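Local coordinates for protein diadenosine tetraphosphatase, putative (Trypanosoma brucei, PDB 2QJC) that probably hydrolyses phosphate esters or anhydrides such as diadenosine tetraphosphate, as a metallophosphatase that binds two manganese ions, at residues A[9-19]-A[127-135]. Numbering follows the deposited sequence.
Sequences ANVVTLPNVTG and PHIIRIPAH
Val12 packs on Pro127 and Ile130 on one face of a parallel strand pair. Val12 CG2 reaches Pro127 CB at 3.5 Å; with CG1 opposite the backbone N (chi1 163°), CG2 is the methyl left on the proline side. Further along, Leu14 CD1 meets Ile130 CG2 at 3.9 Å, and Tyr76 of the neighbouring sheet touches both. On the other face Val11 splits its methyls: CG2 faces Ile129 CB, 4.1 Å away, and CG1 lies 3.9 Å from Arg131 CG. Thr13 runs alongside Arg131, Thr13 OG1 lying 3.7 Å from Arg131 CD. Backbone bonds alternate between strands in the parallel ladder pattern: Val12 N to Ile129 O, Arg131 N to Val12 O (2.8 Å, 167° at the hydrogen) and Leu14 N to Arg131 O. Asn10 O is gripped twice, by the N-H groups of His128 and Ile129. At the far end His135 NE2 gives its hydrogen to Gly19 O over 2.7 Å, close to the ring plane. This ties the 3-10 turn 133-135 to the loop after the Leu14-Val17 type I turn. Strand 137-140, antiparallel to 129-132, leads to the manganese ligand His141. Strand 11-13 is an outermost strand of this mixed sheet, in the two-sheet beta sandwich of calcineurin-like phosphoesterases.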
loop_
_atom_site.group_PDB
_atom_site.type_symbol
_atom_site.label_atom_id
_atom_site.label_comp_id
_atom_site.label_asym_id
_atom_site.label_seq_id
_atom_site.Cartn_x
_atom_site.Cartn_y
_atom_site.Cartn_z
ATOM N N ALA A 9 7.128 -11.817 -7.648
ATOM C CA ALA A 9 7.108 -10.549 -6.925
ATOM C C ALA A 9 8.254 -10.493 -5.914
ATOM O O ALA A 9 8.572 -11.488 -5.266
ATOM C CB ALA A 9 5.766 -10.385 -6.211
ATOM N N ASN A 10 8.860 -9.319 -5.776
ATOM C CA ASN A 10 9.989 -9.126 -4.863
ATOM C C ASN A 10 9.580 -8.929 -3.402
ATOM O O ASN A 10 8.748 -8.070 -3.083
ATOM C CB ASN A 10 10.835 -7.945 -5.351
ATOM C CG ASN A 10 11.428 -8.190 -6.736
ATOM O OD1 ASN A 10 11.840 -7.258 -7.430
ATOM N ND2 ASN A 10 11.475 -9.457 -7.139
ATOM N N VAL A 11 10.188 -9.728 -2.526
ATOM C CA VAL A 11 9.909 -9.704 -1.091
ATOM C C VAL A 11 11.062 -9.185 -0.222
ATOM O O VAL A 11 12.208 -9.606 -0.371
ATOM C CB VAL A 11 9.535 -11.126 -0.579
ATOM C CG1 VAL A 11 9.182 -11.075 0.894
ATOM C CG2 VAL A 11 8.369 -11.692 -1.389
ATOM N N VAL A 12 10.738 -8.273 0.692
ATOM C CA VAL A 12 11.714 -7.702 1.620
ATOM C C VAL A 12 11.297 -8.080 3.046
ATOM O O VAL A 12 10.130 -7.938 3.415
ATOM C CB VAL A 12 11.776 -6.152 1.479
ATOM C CG1 VAL A 12 12.447 -5.524 2.691
ATOM C CG2 VAL A 12 12.543 -5.787 0.233
ATOM N N THR A 13 12.246 -8.576 3.835
ATOM C CA THR A 13 11.972 -8.977 5.213
ATOM C C THR A 13 12.735 -8.119 6.227
ATOM O O THR A 13 13.931 -7.878 6.077
ATOM C CB THR A 13 12.324 -10.466 5.421
ATOM O OG1 THR A 13 11.493 -11.265 4.571
ATOM C CG2 THR A 13 12.108 -10.882 6.867
ATOM N N LEU A 14 12.028 -7.668 7.261
ATOM C CA LEU A 14 12.616 -6.822 8.297
ATOM C C LEU A 14 12.514 -7.457 9.696
ATOM O O LEU A 14 11.698 -7.044 10.523
ATOM C CB LEU A 14 11.915 -5.457 8.277
ATOM C CG LEU A 14 12.002 -4.699 6.943
ATOM C CD1 LEU A 14 11.048 -3.505 6.949
ATOM C CD2 LEU A 14 13.437 -4.231 6.716
ATOM N N PRO A 15 13.348 -8.473 9.976
ATOM C CA PRO A 15 13.335 -9.156 11.273
ATOM C C PRO A 15 13.702 -8.304 12.486
ATOM O O PRO A 15 13.245 -8.574 13.601
ATOM C CB PRO A 15 14.312 -10.310 11.061
ATOM C CG PRO A 15 15.270 -9.762 10.065
ATOM C CD PRO A 15 14.356 -9.073 9.086
ATOM N N ASN A 16 14.511 -7.273 12.263
ATOM C CA ASN A 16 14.966 -6.395 13.337
ATOM C C ASN A 16 13.992 -5.293 13.748
ATOM O O ASN A 16 14.209 -4.627 14.757
ATOM C CB ASN A 16 16.303 -5.764 12.950
ATOM C CG ASN A 16 17.444 -6.767 12.947
ATOM O OD1 ASN A 16 17.281 -7.917 12.538
ATOM N ND2 ASN A 16 18.616 -6.326 13.395
ATOM N N VAL A 17 12.931 -5.084 12.973
ATOM C CA VAL A 17 11.961 -4.044 13.319
ATOM C C VAL A 17 10.996 -4.568 14.380
ATOM O O VAL A 17 9.991 -5.209 14.068
ATOM C CB VAL A 17 11.182 -3.574 12.065
ATOM C CG1 VAL A 17 10.098 -2.563 12.451
ATOM C CG2 VAL A 17 12.153 -2.942 11.067
ATOM N N THR A 18 11.320 -4.287 15.638
ATOM C CA THR A 18 10.521 -4.728 16.778
ATOM C C THR A 18 9.851 -3.556 17.493
ATOM O O THR A 18 9.058 -3.752 18.411
ATOM C CB THR A 18 11.392 -5.496 17.808
ATOM O OG1 THR A 18 12.366 -4.606 18.374
ATOM C CG2 THR A 18 12.119 -6.649 17.129
ATOM N N GLY A 19 10.185 -2.339 17.079
ATOM C CA GLY A 19 9.579 -1.172 17.685
ATOM C C GLY A 19 8.196 -0.945 17.100
ATOM O O GLY A 19 7.634 -1.822 16.443
ATOM N N PRO A 127 9.914 -2.724 -3.188
ATOM C CA PRO A 127 9.593 -4.141 -3.354
ATOM C C PRO A 127 8.071 -4.257 -3.501
ATOM O O PRO A 127 7.348 -3.262 -3.375
ATOM C CB PRO A 127 10.094 -4.761 -2.056
ATOM C CG PRO A 127 9.764 -3.699 -1.052
ATOM C CD PRO A 127 10.168 -2.404 -1.769
ATOM N N HIS A 128 7.587 -5.463 -3.765
ATOM C CA HIS A 128 6.156 -5.691 -3.916
ATOM C C HIS A 128 5.549 -6.094 -2.575
ATOM O O HIS A 128 4.387 -5.788 -2.282
ATOM C CB HIS A 128 5.908 -6.808 -4.931
ATOM C CG HIS A 128 6.420 -6.506 -6.304
ATOM N ND1 HIS A 128 5.757 -5.673 -7.181
ATOM C CD2 HIS A 128 7.535 -6.921 -6.950
ATOM C CE1 HIS A 128 6.442 -5.589 -8.308
ATOM N NE2 HIS A 128 7.526 -6.337 -8.194
ATOM N N ILE A 129 6.347 -6.785 -1.769
ATOM C CA ILE A 129 5.898 -7.275 -0.475
ATOM C C ILE A 129 6.922 -7.035 0.627
ATOM O O ILE A 129 8.118 -7.207 0.417
ATOM C CB ILE A 129 5.615 -8.793 -0.548
ATOM C CG1 ILE A 129 4.547 -9.065 -1.610
ATOM C CG2 ILE A 129 5.173 -9.322 0.816
ATOM C CD1 ILE A 129 4.396 -10.527 -1.971
ATOM N N ILE A 130 6.445 -6.638 1.802
ATOM C CA ILE A 130 7.327 -6.422 2.945
ATOM C C ILE A 130 6.811 -7.226 4.132
ATOM O O ILE A 130 5.638 -7.123 4.504
ATOM C CB ILE A 130 7.417 -4.923 3.339
ATOM C CG1 ILE A 130 8.108 -4.138 2.223
ATOM C CG2 ILE A 130 8.208 -4.762 4.653
ATOM C CD1 ILE A 130 8.122 -2.636 2.455
ATOM N N ARG A 131 7.687 -8.048 4.707
ATOM C CA ARG A 131 7.331 -8.866 5.862
ATOM C C ARG A 131 7.895 -8.228 7.137
ATOM O O ARG A 131 9.074 -7.864 7.185
ATOM C CB ARG A 131 7.894 -10.288 5.716
ATOM C CG ARG A 131 7.487 -11.014 4.447
ATOM C CD ARG A 131 7.947 -12.479 4.461
ATOM N NE ARG A 131 6.983 -13.344 5.139
ATOM C CZ ARG A 131 7.080 -14.669 5.218
ATOM N NH1 ARG A 131 8.109 -15.296 4.666
ATOM N NH2 ARG A 131 6.129 -15.372 5.823
ATOM N N ILE A 132 7.047 -8.097 8.155
ATOM C CA ILE A 132 7.420 -7.510 9.450
ATOM C C ILE A 132 7.044 -8.579 10.478
ATOM O O ILE A 132 6.044 -8.455 11.201
ATOM C CB ILE A 132 6.617 -6.211 9.725
ATOM C CG1 ILE A 132 6.817 -5.227 8.571
ATOM C CG2 ILE A 132 7.077 -5.566 11.039
ATOM C CD1 ILE A 132 5.798 -4.106 8.545
ATOM N N PRO A 133 7.854 -9.649 10.550
ATOM C CA PRO A 133 7.657 -10.791 11.450
ATOM C C PRO A 133 7.482 -10.534 12.944
ATOM O O PRO A 133 6.738 -11.254 13.607
ATOM C CB PRO A 133 8.848 -11.700 11.124
ATOM C CG PRO A 133 9.909 -10.733 10.666
ATOM C CD PRO A 133 9.132 -9.761 9.818
ATOM N N ALA A 134 8.141 -9.515 13.480
ATOM C CA ALA A 134 8.018 -9.220 14.904
ATOM C C ALA A 134 6.564 -8.945 15.307
ATOM O O ALA A 134 6.147 -9.237 16.435
ATOM C CB ALA A 134 8.897 -8.024 15.264
ATOM N N HIS A 135 5.801 -8.382 14.375
ATOM C CA HIS A 135 4.403 -8.047 14.617
ATOM C C HIS A 135 3.458 -8.978 13.862
ATOM O O HIS A 135 2.245 -8.751 13.833
ATOM C CB HIS A 135 4.148 -6.595 14.189
ATOM C CG HIS A 135 4.860 -5.581 15.035
ATOM N ND1 HIS A 135 4.588 -5.410 16.376
ATOM C CD2 HIS A 135 5.846 -4.701 14.736
ATOM C CE1 HIS A 135 5.379 -4.472 16.869
ATOM N NE2 HIS A 135 6.152 -4.025 15.894
#